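Local coordinates for kappa-carrageenase (Pseudoalteromonas carrageenovora, PDB 5OCQ), which cleaves kappa-carrageenan internally, hydrolysing beta-1,4 linkages between D-galactose 4-sulfate and 3,6-anhydro-D-galactose, through its GH16 catalytic domain, the part in this chain, at residues A[43-48]-A[86-91]; A[110-115]-A[144-149]; A[138-143]-A[206-211]; A[158-163]-A[221-226]. The protein carries 1 engineered substitution. One frame throughout, in Å; residues are numbered along the deposited sequence. Where two conformers were deposited one is given.

Interaction 1: A[43-48]-A[86-91]. With G4S (4-O-sulfo-beta-D-galactopyranose), chain C.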
# COMPACT_ATOMS: atom_id res chain seq x y z
N TRP A 43 -5.99 5.76 12.20
CA TRP A 43 -6.36 7.03 11.54
C TRP A 43 -7.70 6.78 10.85
O TRP A 43 -8.12 5.64 10.76
CB TRP A 43 -5.32 7.50 10.55
CG TRP A 43 -4.93 6.43 9.53
CD1 TRP A 43 -5.55 6.19 8.32
CD2 TRP A 43 -3.97 5.36 9.68
NE1 TRP A 43 -5.05 5.06 7.75
CE2 TRP A 43 -4.00 4.60 8.48
CE3 TRP A 43 -2.97 5.04 10.64
CZ2 TRP A 43 -3.22 3.42 8.31
CZ3 TRP A 43 -2.15 3.93 10.40
CH2 TRP A 43 -2.26 3.17 9.24
N SER A 44 -8.31 7.84 10.32
CA SER A 44 -9.56 7.64 9.53
C SER A 44 -9.34 8.31 8.20
O SER A 44 -8.69 9.41 8.14
CB SER A 44 -10.79 8.21 10.22
OG SER A 44 -10.95 7.55 11.48
N TRP A 45 -9.93 7.76 7.12
CA TRP A 45 -9.80 8.36 5.77
C TRP A 45 -10.79 9.48 5.60
O TRP A 45 -11.97 9.35 5.96
CB TRP A 45 -10.04 7.31 4.72
CG TRP A 45 -9.17 6.09 4.81
CD1 TRP A 45 -9.60 4.80 4.94
CD2 TRP A 45 -7.74 6.03 4.74
NE1 TRP A 45 -8.53 3.94 4.93
CE2 TRP A 45 -7.37 4.66 4.77
CE3 TRP A 45 -6.72 6.98 4.58
CZ2 TRP A 45 -6.01 4.24 4.70
CZ3 TRP A 45 -5.40 6.56 4.56
CH2 TRP A 45 -5.04 5.21 4.59
N LYS A 46 -10.37 10.57 4.97
CA LYS A 46 -11.31 11.60 4.50
C LYS A 46 -11.05 11.92 3.03
O LYS A 46 -9.93 12.15 2.62
CB LYS A 46 -11.17 12.90 5.27
CG LYS A 46 -11.51 12.78 6.79
CD LYS A 46 -11.29 14.07 7.56
CE LYS A 46 -12.16 15.22 7.22
NZ LYS A 46 -11.92 16.30 8.23
N ASN A 47 -12.14 12.02 2.25
CA ASN A 47 -12.10 12.44 0.87
C ASN A 47 -11.38 13.78 0.72
O ASN A 47 -10.63 13.96 -0.25
CB ASN A 47 -13.55 12.51 0.34
CG ASN A 47 -13.65 13.09 -1.04
OD1 ASN A 47 -13.52 12.43 -1.99
ND2 ASN A 47 -13.76 14.40 -1.07
N GLU A 48 -11.55 14.69 1.71
CA GLU A 48 -10.94 16.04 1.68
C GLU A 48 -9.43 15.97 1.74
O GLU A 48 -8.73 16.93 1.34
CB GLU A 48 -11.51 16.88 2.85
CG GLU A 48 -13.09 17.13 2.68
CD GLU A 48 -14.11 15.95 3.08
OE1 GLU A 48 -13.68 14.96 3.60
OE2 GLU A 48 -15.40 16.29 2.95
N TYR A 86 -5.32 11.33 14.15
CA TYR A 86 -4.85 11.72 12.82
C TYR A 86 -5.86 11.26 11.73
O TYR A 86 -6.58 10.25 11.90
CB TYR A 86 -3.52 11.11 12.48
CG TYR A 86 -2.41 11.58 13.42
CD1 TYR A 86 -1.68 12.72 13.11
CD2 TYR A 86 -2.14 10.87 14.58
CE1 TYR A 86 -0.67 13.15 14.03
CE2 TYR A 86 -1.21 11.32 15.50
CZ TYR A 86 -0.47 12.43 15.18
OH TYR A 86 0.52 12.94 16.12
N THR A 87 -6.00 12.07 10.71
CA THR A 87 -6.75 11.67 9.55
C THR A 87 -5.79 11.59 8.36
O THR A 87 -4.76 12.24 8.36
CB THR A 87 -7.96 12.59 9.24
OG1 THR A 87 -7.51 13.93 8.90
CG2 THR A 87 -8.96 12.55 10.38
N SER A 88 -6.17 10.85 7.28
CA SER A 88 -5.26 10.72 6.17
C SER A 88 -5.98 10.46 4.85
O SER A 88 -7.24 10.58 4.79
CB SER A 88 -4.20 9.66 6.47
OG SER A 88 -3.11 9.77 5.57
N GLY A 89 -5.24 10.27 3.76
CA GLY A 89 -5.76 10.20 2.44
C GLY A 89 -5.45 8.83 1.77
O GLY A 89 -4.33 8.22 1.99
N VAL A 90 -6.42 8.40 0.95
CA VAL A 90 -6.31 7.12 0.22
C VAL A 90 -6.96 7.26 -1.18
O VAL A 90 -7.90 8.04 -1.35
CB VAL A 90 -7.05 5.98 1.02
CG1 VAL A 90 -8.55 6.26 1.28
CG2 VAL A 90 -6.87 4.60 0.42
N ALA A 91 -6.49 6.49 -2.15
CA ALA A 91 -7.14 6.28 -3.40
C ALA A 91 -7.05 4.75 -3.68
O ALA A 91 -5.95 4.26 -3.97
CB ALA A 91 -6.44 7.01 -4.51
C1 G4S C . 0.84 -3.74 5.09
C2 G4S C . -0.48 -3.84 5.84
C3 G4S C . -1.65 -3.11 5.14
C4 G4S C . -1.16 -1.71 4.73
C5 G4S C . 0.10 -1.83 3.85
C6 G4S C . 0.60 -0.57 3.20
O1 G4S C . 1.90 -4.09 6.03
O2 G4S C . -0.88 -5.25 5.92
O4 G4S C . -0.75 -1.08 5.96
O5 G4S C . 1.16 -2.37 4.68
O6 G4S C . 1.28 0.29 4.13
S G4S C . -1.51 0.23 6.66
O7 G4S C . -2.24 0.96 5.58
O8 G4S C . -2.42 -0.38 7.70
O9 G4S C . -0.37 1.02 7.15
O HOH W 1 -8.62 10.34 0.79
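The indole of Trp-45 is held between Val-90 on one face and Trp-43 on the other. Val-90 CB sits 3.7 Å from the centroid of the Trp-45 six-membered ring and 11° off its normal, a CH-pi contact. Its CG1 lies further along the same face, 3.6 Å from Trp-45 CD2. On the opposite face, Trp-43 NE1 stands over the rim. The backbone of Ser-88 and Gly-89 runs along the Trp-45 edge, and Ser-88 CB comes within 3.8 Å of Trp-45 CZ3. The Trp-43 ring turns its own edge to Trp-45 CE2 and to the sulfate of the bound G4S. Trp-43 CH2 is 3.5 Å from G4S O9. With chi1 at 52°, Trp-43 CG is tucked between the backbone N and the carbonyl carbon, and the ring is carried on toward the sugar.

Strand 43-45 pairs in parallel with the long strand 77-97 of the GH16 beta jelly roll. Ser-88 N donates to Ser-44 O at 3.0 Å. Lys-46 N donates to Ser-88 O at 3.1 Å. Trp-43, Trp-45 and Ser-88 point to one side of the sheet, where Ser-88 OG is hydrogen-bonded to Gln-233 O. Ser-44 and Thr-87 point to the other side. There Ser-44 OG is hydrogen-bonded to His-66 and Thr-87 OG1 to Glu-64, and the bent Lys-46 chain lays CD across Thr-87 CG2 before NZ forms a salt bridge with Glu-64. Past the paired residues, water 1 lies between Lys-46 O and Val-90 N and accepts from Val-90 N at 2.9 Å.

Interaction 2: A[110-115]-A[144-149]. Engineered in segment 144-149: Asp-144 (natural residue Glu). With G4S (4-O-sulfo-beta-D-galactopyranose), chain C.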
# COMPACT_ATOMS: atom_id res chain seq x y z
N SER A 110 7.40 15.10 3.28
CA SER A 110 8.59 15.71 3.91
C SER A 110 8.86 15.34 5.33
O SER A 110 10.06 15.27 5.75
CB SER A 110 8.55 17.22 3.76
OG SER A 110 7.56 17.78 4.55
N THR A 111 7.84 15.11 6.15
CA THR A 111 8.02 14.72 7.58
C THR A 111 8.51 13.33 7.79
O THR A 111 7.93 12.42 7.25
CB THR A 111 6.74 14.99 8.33
OG1 THR A 111 6.45 16.36 8.25
CG2 THR A 111 6.79 14.48 9.76
N PHE A 112 9.62 13.16 8.59
CA PHE A 112 10.15 11.83 8.92
C PHE A 112 10.76 11.91 10.29
O PHE A 112 11.52 12.89 10.47
CB PHE A 112 11.18 11.34 7.89
CG PHE A 112 11.88 10.06 8.31
CD1 PHE A 112 11.30 8.83 8.19
CD2 PHE A 112 13.18 10.12 8.89
CE1 PHE A 112 11.94 7.64 8.58
CE2 PHE A 112 13.78 8.97 9.31
CZ PHE A 112 13.21 7.73 9.17
N PRO A 113 10.58 10.98 11.19
CA PRO A 113 9.67 9.82 11.10
C PRO A 113 8.22 10.20 11.39
O PRO A 113 7.91 11.26 11.97
CB PRO A 113 10.17 8.88 12.19
CG PRO A 113 10.77 9.85 13.23
CD PRO A 113 11.36 10.97 12.46
N GLY A 114 7.34 9.28 10.98
CA GLY A 114 5.93 9.36 11.44
C GLY A 114 4.84 8.99 10.40
O GLY A 114 3.70 8.71 10.82
N VAL A 115 5.18 9.08 9.12
CA VAL A 115 4.25 8.74 8.01
C VAL A 115 4.91 7.84 6.99
O VAL A 115 6.15 7.89 6.80
CB VAL A 115 3.59 9.94 7.29
CG1 VAL A 115 2.76 10.78 8.26
CG2 VAL A 115 4.58 10.76 6.56
N ASP A 144 6.65 0.38 0.51
CA ASP A 144 6.39 1.25 1.68
C ASP A 144 7.56 2.14 1.96
O ASP A 144 8.69 1.61 2.15
CB ASP A 144 6.14 0.44 2.96
CG ASP A 144 4.68 -0.13 3.10
OD1 ASP A 144 3.78 0.63 3.70
OD2 ASP A 144 4.60 -1.34 2.84
N LEU A 145 7.38 3.43 1.87
CA LEU A 145 8.43 4.39 2.06
C LEU A 145 8.47 4.89 3.50
O LEU A 145 7.45 4.93 4.20
CB LEU A 145 8.30 5.61 1.14
CG LEU A 145 8.41 5.43 -0.37
CD1 LEU A 145 8.11 6.63 -1.21
CD2 LEU A 145 9.87 4.99 -0.68
N THR A 146 9.67 5.22 3.95
CA THR A 146 9.89 5.95 5.21
C THR A 146 9.24 5.36 6.42
O THR A 146 8.70 6.11 7.23
CB THR A 146 9.64 7.45 5.05
OG1 THR A 146 8.24 7.77 4.74
CG2 THR A 146 10.49 8.12 4.00
N GLN A 147 9.25 4.02 6.58
CA GLN A 147 8.73 3.38 7.74
C GLN A 147 9.79 2.66 8.61
O GLN A 147 9.42 1.96 9.54
CB GLN A 147 7.58 2.42 7.37
CG GLN A 147 8.00 1.11 6.65
CD GLN A 147 6.87 0.09 6.47
OE1 GLN A 147 5.70 0.36 6.77
NE2 GLN A 147 7.22 -1.10 5.99
N LYS A 148 11.05 2.81 8.25
CA LYS A 148 12.20 2.14 8.97
C LYS A 148 12.96 3.23 9.70
O LYS A 148 12.66 4.41 9.61
CB LYS A 148 13.02 1.36 7.97
CG LYS A 148 12.16 0.32 7.21
CD LYS A 148 12.92 -0.51 6.19
CE LYS A 148 13.29 -1.79 6.94
NZ LYS A 148 12.38 -1.91 8.14
N SER A 149 13.98 2.84 10.46
CA SER A 149 14.71 3.81 11.26
C SER A 149 15.55 4.81 10.41
O SER A 149 15.81 5.93 10.84
CB SER A 149 15.61 3.03 12.32
OG SER A 149 16.27 1.98 11.67
C1 G4S C . 0.84 -3.74 5.09
C2 G4S C . -0.48 -3.84 5.84
C3 G4S C . -1.65 -3.11 5.14
C4 G4S C . -1.16 -1.71 4.73
C5 G4S C . 0.10 -1.83 3.85
C6 G4S C . 0.60 -0.57 3.20
O1 G4S C . 1.90 -4.09 6.03
O2 G4S C . -0.88 -5.25 5.92
O4 G4S C . -0.75 -1.08 5.96
O5 G4S C . 1.16 -2.37 4.68
O6 G4S C . 1.28 0.29 4.13
S G4S C . -1.51 0.23 6.66
O7 G4S C . -2.24 0.96 5.58
O8 G4S C . -2.42 -0.38 7.70
O9 G4S C . -0.37 1.02 7.15
O HOH W 2 7.98 6.93 9.81
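The first torsions of Phe-112 and Thr-146 bring the ring and the hydroxyl to the contact. Phe-112 has CG opposite the backbone N (chi1 172°), which sends the ring toward segment 144-149. Thr-146 has OG1 between its backbone N and carbonyl carbon (chi1 65°), which turns the hydroxyl to Val-115. The two side chains run alongside each other, pointing opposite ways. Phe-112 CD1 touches Thr-146 CB at 3.8 Å. The far edge of the ring meets two carbonyls near its plane, with CZ 3.4 Å from Lys-148 O and 3.6 Å from Ser-149 O. Pro-113, preceded by a cis peptide bond, places CB over one face of the same ring.

Both segments are loops of the GH16 fold, one leading into strand 115-122 and the other leaving strand 143-144. The second begins at Asp-144, an engineered residue at the position of the proton donor, which is Glu in the natural enzyme. G4S O6 donates a hydrogen bond of 2.6 Å to Asp-144 OD1, and that oxygen also pairs with Arg-236. Gln-147 OE1 accepts from the same arginine, a residue important for substrate recognition.

Between the loops, Thr-146 OG1 lies 2.9 Å from Val-115 O and probably donates to it, although its proton has another acceptor within reach. Water 2 accepts from Gly-114 N at 2.7 Å and donates to Thr-146 O at 2.8 Å. Val-115 O and Thr-146 O are themselves close and are both acceptors. The hydroxyl on one and the water on the other would therefore ease their mutual repulsion.

Interaction 3: A[138-143]-A[206-211]. With G4S (4-O-sulfo-beta-D-galactopyranose), chain C.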
# COMPACT_ATOMS: atom_id res chain seq x y z
N SER A 138 -4.79 -11.96 0.06
CA SER A 138 -3.56 -11.71 -0.68
C SER A 138 -3.29 -10.20 -0.72
O SER A 138 -4.21 -9.43 -0.95
CB SER A 138 -3.69 -12.15 -2.21
OG SER A 138 -3.92 -13.57 -2.35
N GLU A 139 -2.07 -9.82 -0.39
CA GLU A 139 -1.59 -8.44 -0.42
C GLU A 139 -0.21 -8.33 -1.00
O GLU A 139 0.69 -9.01 -0.57
CB GLU A 139 -1.67 -7.78 0.99
CG GLU A 139 -1.12 -6.43 1.08
CD GLU A 139 -1.05 -5.85 2.46
OE1 GLU A 139 -1.77 -6.32 3.40
OE2 GLU A 139 -0.32 -4.82 2.58
N ILE A 140 -0.02 -7.50 -2.02
CA ILE A 140 1.28 -7.17 -2.58
C ILE A 140 1.60 -5.70 -2.29
O ILE A 140 0.79 -4.83 -2.77
CB ILE A 140 1.36 -7.46 -4.12
CG1 ILE A 140 0.99 -8.92 -4.45
CG2 ILE A 140 2.76 -7.03 -4.67
CD1 ILE A 140 0.93 -9.30 -5.91
N ASP A 141 2.69 -5.40 -1.58
CA ASP A 141 3.09 -4.03 -1.35
C ASP A 141 4.14 -3.68 -2.39
O ASP A 141 5.29 -4.24 -2.40
CB ASP A 141 3.65 -3.84 0.03
CG ASP A 141 2.63 -4.08 1.14
OD1 ASP A 141 1.38 -4.24 0.85
OD2 ASP A 141 3.01 -4.11 2.36
N VAL A 142 3.83 -2.79 -3.32
CA VAL A 142 4.81 -2.35 -4.34
C VAL A 142 5.95 -1.63 -3.65
O VAL A 142 7.15 -1.85 -3.94
CB VAL A 142 4.23 -1.48 -5.44
CG1 VAL A 142 5.25 -1.20 -6.59
CG2 VAL A 142 2.96 -2.09 -5.97
N VAL A 143 5.63 -0.70 -2.72
CA VAL A 143 6.63 0.03 -1.89
C VAL A 143 5.99 0.55 -0.65
O VAL A 143 4.81 1.03 -0.74
CB VAL A 143 7.38 1.12 -2.57
CG1 VAL A 143 6.46 2.34 -3.01
CG2 VAL A 143 8.54 1.67 -1.76
N ILE A 206 6.94 -12.72 -8.84
CA ILE A 206 6.68 -11.25 -8.55
C ILE A 206 8.03 -10.57 -8.53
O ILE A 206 8.91 -11.02 -7.75
CB ILE A 206 5.95 -11.18 -7.20
CG1 ILE A 206 4.67 -12.01 -7.22
CG2 ILE A 206 5.57 -9.73 -6.90
CD1 ILE A 206 3.96 -12.14 -5.87
N THR A 207 8.24 -9.50 -9.28
CA THR A 207 9.52 -8.81 -9.41
C THR A 207 9.27 -7.29 -9.22
O THR A 207 8.38 -6.74 -9.91
CB THR A 207 10.14 -9.04 -10.80
OG1 THR A 207 10.07 -10.47 -11.07
CG2 THR A 207 11.50 -8.43 -10.94
N TRP A 208 10.06 -6.70 -8.34
CA TRP A 208 9.91 -5.27 -7.97
C TRP A 208 10.98 -4.39 -8.56
O TRP A 208 12.15 -4.80 -8.64
CB TRP A 208 9.93 -5.12 -6.48
CG TRP A 208 8.81 -5.62 -5.65
CD1 TRP A 208 7.85 -4.83 -5.03
CD2 TRP A 208 8.51 -6.96 -5.19
NE1 TRP A 208 7.05 -5.57 -4.26
CE2 TRP A 208 7.42 -6.88 -4.31
CE3 TRP A 208 9.06 -8.26 -5.46
CZ2 TRP A 208 6.85 -7.99 -3.65
CZ3 TRP A 208 8.47 -9.37 -4.82
CH2 TRP A 208 7.39 -9.20 -3.90
N TYR A 209 10.64 -3.15 -8.87
CA TYR A 209 11.51 -2.25 -9.53
C TYR A 209 11.52 -0.89 -8.85
O TYR A 209 10.47 -0.43 -8.42
CB TYR A 209 11.02 -2.06 -10.97
CG TYR A 209 11.09 -3.27 -11.86
CD1 TYR A 209 10.09 -4.28 -11.81
CD2 TYR A 209 12.18 -3.42 -12.75
CE1 TYR A 209 10.17 -5.39 -12.63
CE2 TYR A 209 12.24 -4.55 -13.54
CZ TYR A 209 11.26 -5.50 -13.46
OH TYR A 209 11.28 -6.71 -14.25
N VAL A 210 12.67 -0.19 -8.78
CA VAL A 210 12.77 1.20 -8.32
C VAL A 210 13.59 1.92 -9.34
O VAL A 210 14.81 1.54 -9.54
CB VAL A 210 13.44 1.37 -6.93
CG1 VAL A 210 13.60 2.87 -6.58
CG2 VAL A 210 12.62 0.56 -5.86
N ASP A 211 13.05 2.94 -9.99
CA ASP A 211 13.80 3.65 -11.06
C ASP A 211 14.39 2.65 -12.11
O ASP A 211 15.52 2.84 -12.61
CB ASP A 211 14.85 4.60 -10.42
CG ASP A 211 14.28 5.88 -9.84
OD1 ASP A 211 13.08 6.20 -10.15
OD2 ASP A 211 15.06 6.65 -9.17
C1 G4S C . 0.84 -3.74 5.09
C2 G4S C . -0.48 -3.84 5.84
C3 G4S C . -1.65 -3.11 5.14
C4 G4S C . -1.16 -1.71 4.73
C5 G4S C . 0.10 -1.83 3.85
C6 G4S C . 0.60 -0.57 3.20
O1 G4S C . 1.90 -4.09 6.03
O2 G4S C . -0.88 -5.25 5.92
O4 G4S C . -0.75 -1.08 5.96
O5 G4S C . 1.16 -2.37 4.68
O6 G4S C . 1.28 0.29 4.13
S G4S C . -1.51 0.23 6.66
O7 G4S C . -2.24 0.96 5.58
O8 G4S C . -2.42 -0.38 7.70
O9 G4S C . -0.37 1.02 7.15
O HOH W 3 9.02 -0.68 -5.80
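Trp-208 presses the pyrrole edge of its indole against the backbone of Asp-141 and Val-142, while its benzo side reaches Ile-140. The contact spans the interior of the GH16 beta jelly roll. Strands 138-141 and 206-210 face each other across it, with segment axes 10.1 Å apart and running in roughly the same direction. Trp-208 NE1 donates to Asp-141 O at 2.9 Å with an N-H...O angle of 161°. The acceptor is near the ring plane, but the donor is tilted by 30° from the carbonyl plane. Next to it, Trp-208 CD1 comes 3.2 Å from Val-142 O. On the benzo side, Ile-140 CG2 is 4.3 Å from Trp-208 CZ2. Ile-140 and Ile-206 meet tip to tip through their CD1 methyls. Ile-206 CG2 sits over one face of the Trp-208 ring, toward its rim.

Strand 138-141 carries catalytic groups on its other side. Glu-139, the nucleophile, has CG opposite its backbone N (chi1 176°) and an extended chain, which brings OE2 to 3.0 Å from G4S C1. Its OE1 is held by Tyr-137 OH and lies close to G4S O2. Asp-141, also an active-site residue, has OD2 near O5 and C1 of the same sugar. At Val-142 the chain turns a corner: Val-142 and Val-143 both face Phe-119, a classic beta bulge. The indole thus grips the peptide just where the catalytic strand bends. Water 3 joins the segments beyond the ring, donating to Val-142 O at 2.9 Å and to Tyr-209 O at 3.0 Å.

Interaction 4: A[158-163]-A[221-226]. With G4S (4-O-sulfo-beta-D-galactopyranose), chain C.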
# COMPACT_ATOMS: atom_id res chain seq x y z
N LEU A 158 5.25 -8.81 0.97
CA LEU A 158 4.07 -9.58 0.71
C LEU A 158 3.39 -9.99 1.97
O LEU A 158 4.07 -10.23 2.96
CB LEU A 158 4.43 -10.87 -0.11
CG LEU A 158 5.12 -10.71 -1.45
CD1 LEU A 158 5.54 -12.07 -2.06
CD2 LEU A 158 4.13 -10.07 -2.39
N HIS A 159 2.05 -10.03 1.97
CA HIS A 159 1.20 -10.45 3.10
C HIS A 159 0.14 -11.37 2.67
O HIS A 159 -0.39 -11.27 1.54
CB HIS A 159 0.63 -9.23 3.89
CG HIS A 159 1.62 -8.20 4.26
ND1 HIS A 159 2.20 -7.30 3.41
CD2 HIS A 159 2.22 -8.01 5.44
CE1 HIS A 159 3.02 -6.49 4.07
NE2 HIS A 159 3.01 -6.89 5.33
N ASN A 160 -0.22 -12.36 3.53
CA ASN A 160 -1.30 -13.28 3.14
C ASN A 160 -1.83 -14.01 4.37
O ASN A 160 -1.12 -14.04 5.38
CB ASN A 160 -0.84 -14.29 2.07
CG ASN A 160 0.43 -15.12 2.54
OD1 ASN A 160 1.54 -14.62 2.63
ND2 ASN A 160 0.20 -16.38 2.76
N ILE A 161 -3.01 -14.56 4.25
CA ILE A 161 -3.49 -15.54 5.23
C ILE A 161 -3.63 -16.87 4.49
O ILE A 161 -4.33 -16.94 3.48
CB ILE A 161 -4.80 -15.09 5.81
CG1 ILE A 161 -4.69 -13.74 6.55
CG2 ILE A 161 -5.39 -16.19 6.73
CD1 ILE A 161 -6.05 -13.16 6.91
N VAL A 162 -3.07 -17.97 5.02
CA VAL A 162 -3.21 -19.25 4.34
C VAL A 162 -3.47 -20.32 5.45
O VAL A 162 -3.02 -20.15 6.56
CB VAL A 162 -1.96 -19.62 3.55
CG1 VAL A 162 -0.71 -19.67 4.43
CG2 VAL A 162 -2.13 -20.89 2.73
N VAL A 163 -4.22 -21.35 5.10
CA VAL A 163 -4.61 -22.39 6.09
C VAL A 163 -3.44 -23.40 6.13
O VAL A 163 -3.12 -23.99 5.10
CB VAL A 163 -5.93 -23.05 5.68
CG1 VAL A 163 -6.24 -24.24 6.63
CG2 VAL A 163 -7.06 -22.06 5.78
N LEU A 221 3.45 -17.75 -4.74
CA LEU A 221 2.81 -18.87 -4.05
C LEU A 221 1.37 -18.61 -3.68
O LEU A 221 0.54 -19.50 -3.77
CB LEU A 221 3.60 -19.23 -2.78
CG LEU A 221 5.12 -19.54 -3.02
CD1 LEU A 221 5.75 -19.66 -1.67
CD2 LEU A 221 5.23 -20.87 -3.78
N TYR A 222 1.02 -17.41 -3.24
CA TYR A 222 -0.21 -17.19 -2.46
C TYR A 222 -0.92 -15.85 -2.94
O TYR A 222 -1.80 -15.36 -2.23
CB TYR A 222 0.06 -17.04 -0.97
CG TYR A 222 0.80 -18.26 -0.32
CD1 TYR A 222 0.25 -19.49 -0.45
CD2 TYR A 222 1.98 -18.10 0.36
CE1 TYR A 222 0.85 -20.64 0.15
CE2 TYR A 222 2.62 -19.22 0.95
CZ TYR A 222 2.03 -20.46 0.84
OH TYR A 222 2.68 -21.58 1.42
N TRP A 223 -0.45 -15.26 -4.03
CA TRP A 223 -0.94 -13.95 -4.50
C TRP A 223 -1.69 -14.00 -5.80
O TRP A 223 -1.32 -13.39 -6.82
CB TRP A 223 0.19 -12.88 -4.42
CG TRP A 223 0.76 -12.86 -3.11
CD1 TRP A 223 0.30 -12.10 -2.08
CD2 TRP A 223 1.82 -13.68 -2.53
NE1 TRP A 223 0.92 -12.43 -0.92
CE2 TRP A 223 1.90 -13.34 -1.17
CE3 TRP A 223 2.73 -14.61 -3.05
CZ2 TRP A 223 2.78 -13.97 -0.28
CZ3 TRP A 223 3.64 -15.24 -2.15
CH2 TRP A 223 3.67 -14.89 -0.80
N HIS A 224 -2.79 -14.74 -5.78
CA HIS A 224 -3.61 -14.92 -6.98
C HIS A 224 -5.03 -14.41 -6.85
O HIS A 224 -5.85 -14.48 -7.83
CB HIS A 224 -3.62 -16.45 -7.36
CG HIS A 224 -2.26 -17.03 -7.64
ND1 HIS A 224 -1.51 -17.73 -6.70
CD2 HIS A 224 -1.52 -16.99 -8.75
CE1 HIS A 224 -0.33 -18.01 -7.21
NE2 HIS A 224 -0.30 -17.57 -8.45
N ARG A 225 -5.39 -13.87 -5.70
CA ARG A 225 -6.76 -13.39 -5.49
C ARG A 225 -6.96 -12.05 -6.28
O ARG A 225 -5.97 -11.38 -6.68
CB ARG A 225 -7.05 -13.25 -4.00
CG ARG A 225 -7.21 -14.59 -3.21
CD ARG A 225 -7.28 -14.32 -1.76
NE ARG A 225 -8.46 -13.55 -1.35
CZ ARG A 225 -9.74 -13.97 -1.35
NH1 ARG A 225 -10.06 -15.23 -1.77
NH2 ARG A 225 -10.72 -13.18 -0.98
N GLN A 226 -8.21 -11.64 -6.42
CA GLN A 226 -8.54 -10.29 -6.99
C GLN A 226 -8.20 -9.20 -5.98
O GLN A 226 -8.69 -9.22 -4.82
CB GLN A 226 -10.03 -10.22 -7.30
CG GLN A 226 -10.46 -11.11 -8.49
CD GLN A 226 -9.86 -10.69 -9.78
OE1 GLN A 226 -9.86 -9.51 -10.16
NE2 GLN A 226 -9.09 -11.61 -10.40
C1 G4S C . 0.84 -3.74 5.09
C2 G4S C . -0.48 -3.84 5.84
C3 G4S C . -1.65 -3.11 5.14
C4 G4S C . -1.16 -1.71 4.73
C5 G4S C . 0.10 -1.83 3.85
C6 G4S C . 0.60 -0.57 3.20
O1 G4S C . 1.90 -4.09 6.03
O2 G4S C . -0.88 -5.25 5.92
O4 G4S C . -0.75 -1.08 5.96
O5 G4S C . 1.16 -2.37 4.68
O6 G4S C . 1.28 0.29 4.13
S G4S C . -1.51 0.23 6.66
O7 G4S C . -2.24 0.96 5.58
O8 G4S C . -2.42 -0.38 7.70
O9 G4S C . -0.37 1.02 7.15
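Leu-158 lies against one face of the Trp-223 indole. Its CD1 is over the face, 3.6 Å from the centroid of the six-membered ring, a CH-pi contact. Its CB touches Trp-223 CZ2 at 3.5 Å. At His-159 the backbone takes over, and Trp-223 NE1 donates to His-159 O at 3.0 Å. The donor stands above the carbonyl plane, 58° out of it, while the oxygen stays near the indole plane. The His-159 side chain points the other way and offers a ring face to G4S in the substrate pocket. Asn-160 turns back, with chi1 at 56° setting its amide between the two aromatic residues. OD1 sits 3.2 Å from Trp-223 CZ2 and is hydrogen-bonded to Asn-180 ND2. ND2 lies 3.4 Å from Tyr-222 CD2, with the amide and phenol ring planes only 20° apart. Val-162 CG2 then meets Tyr-222 CE1 at 3.9 Å. In the jelly roll, segment 221-226 links strands 213-219 and 227-235 and packs against strand 153-164. Met-171 of strand 167-171 adjoins Tyr-222, and Ile-206 of strand 205-210 adjoins both Leu-158 and Trp-223.

All four contacts reach the same G4S sugar, but by different groups. Interaction 1 meets its sulfate, interaction 2 its O6, and interactions 3 and 4 the end that carries C1. Interactions 3 and 4 touch in space, with centres about 14 Å apart. Strands 135-141 and 153-164 are neighbours, Glu-139 N lies 2.9 Å from His-159 O, and Ser-138 OG lies 2.8 Å from Tyr-222 O. Interactions 2 and 3 adjoin in sequence at residues 143 and 144, which connects Glu-139 and Asp-141 with Asp-144. Interactions 1 and 2 have centres about 17 Å apart and do not touch, yet Arg-236 lies near both.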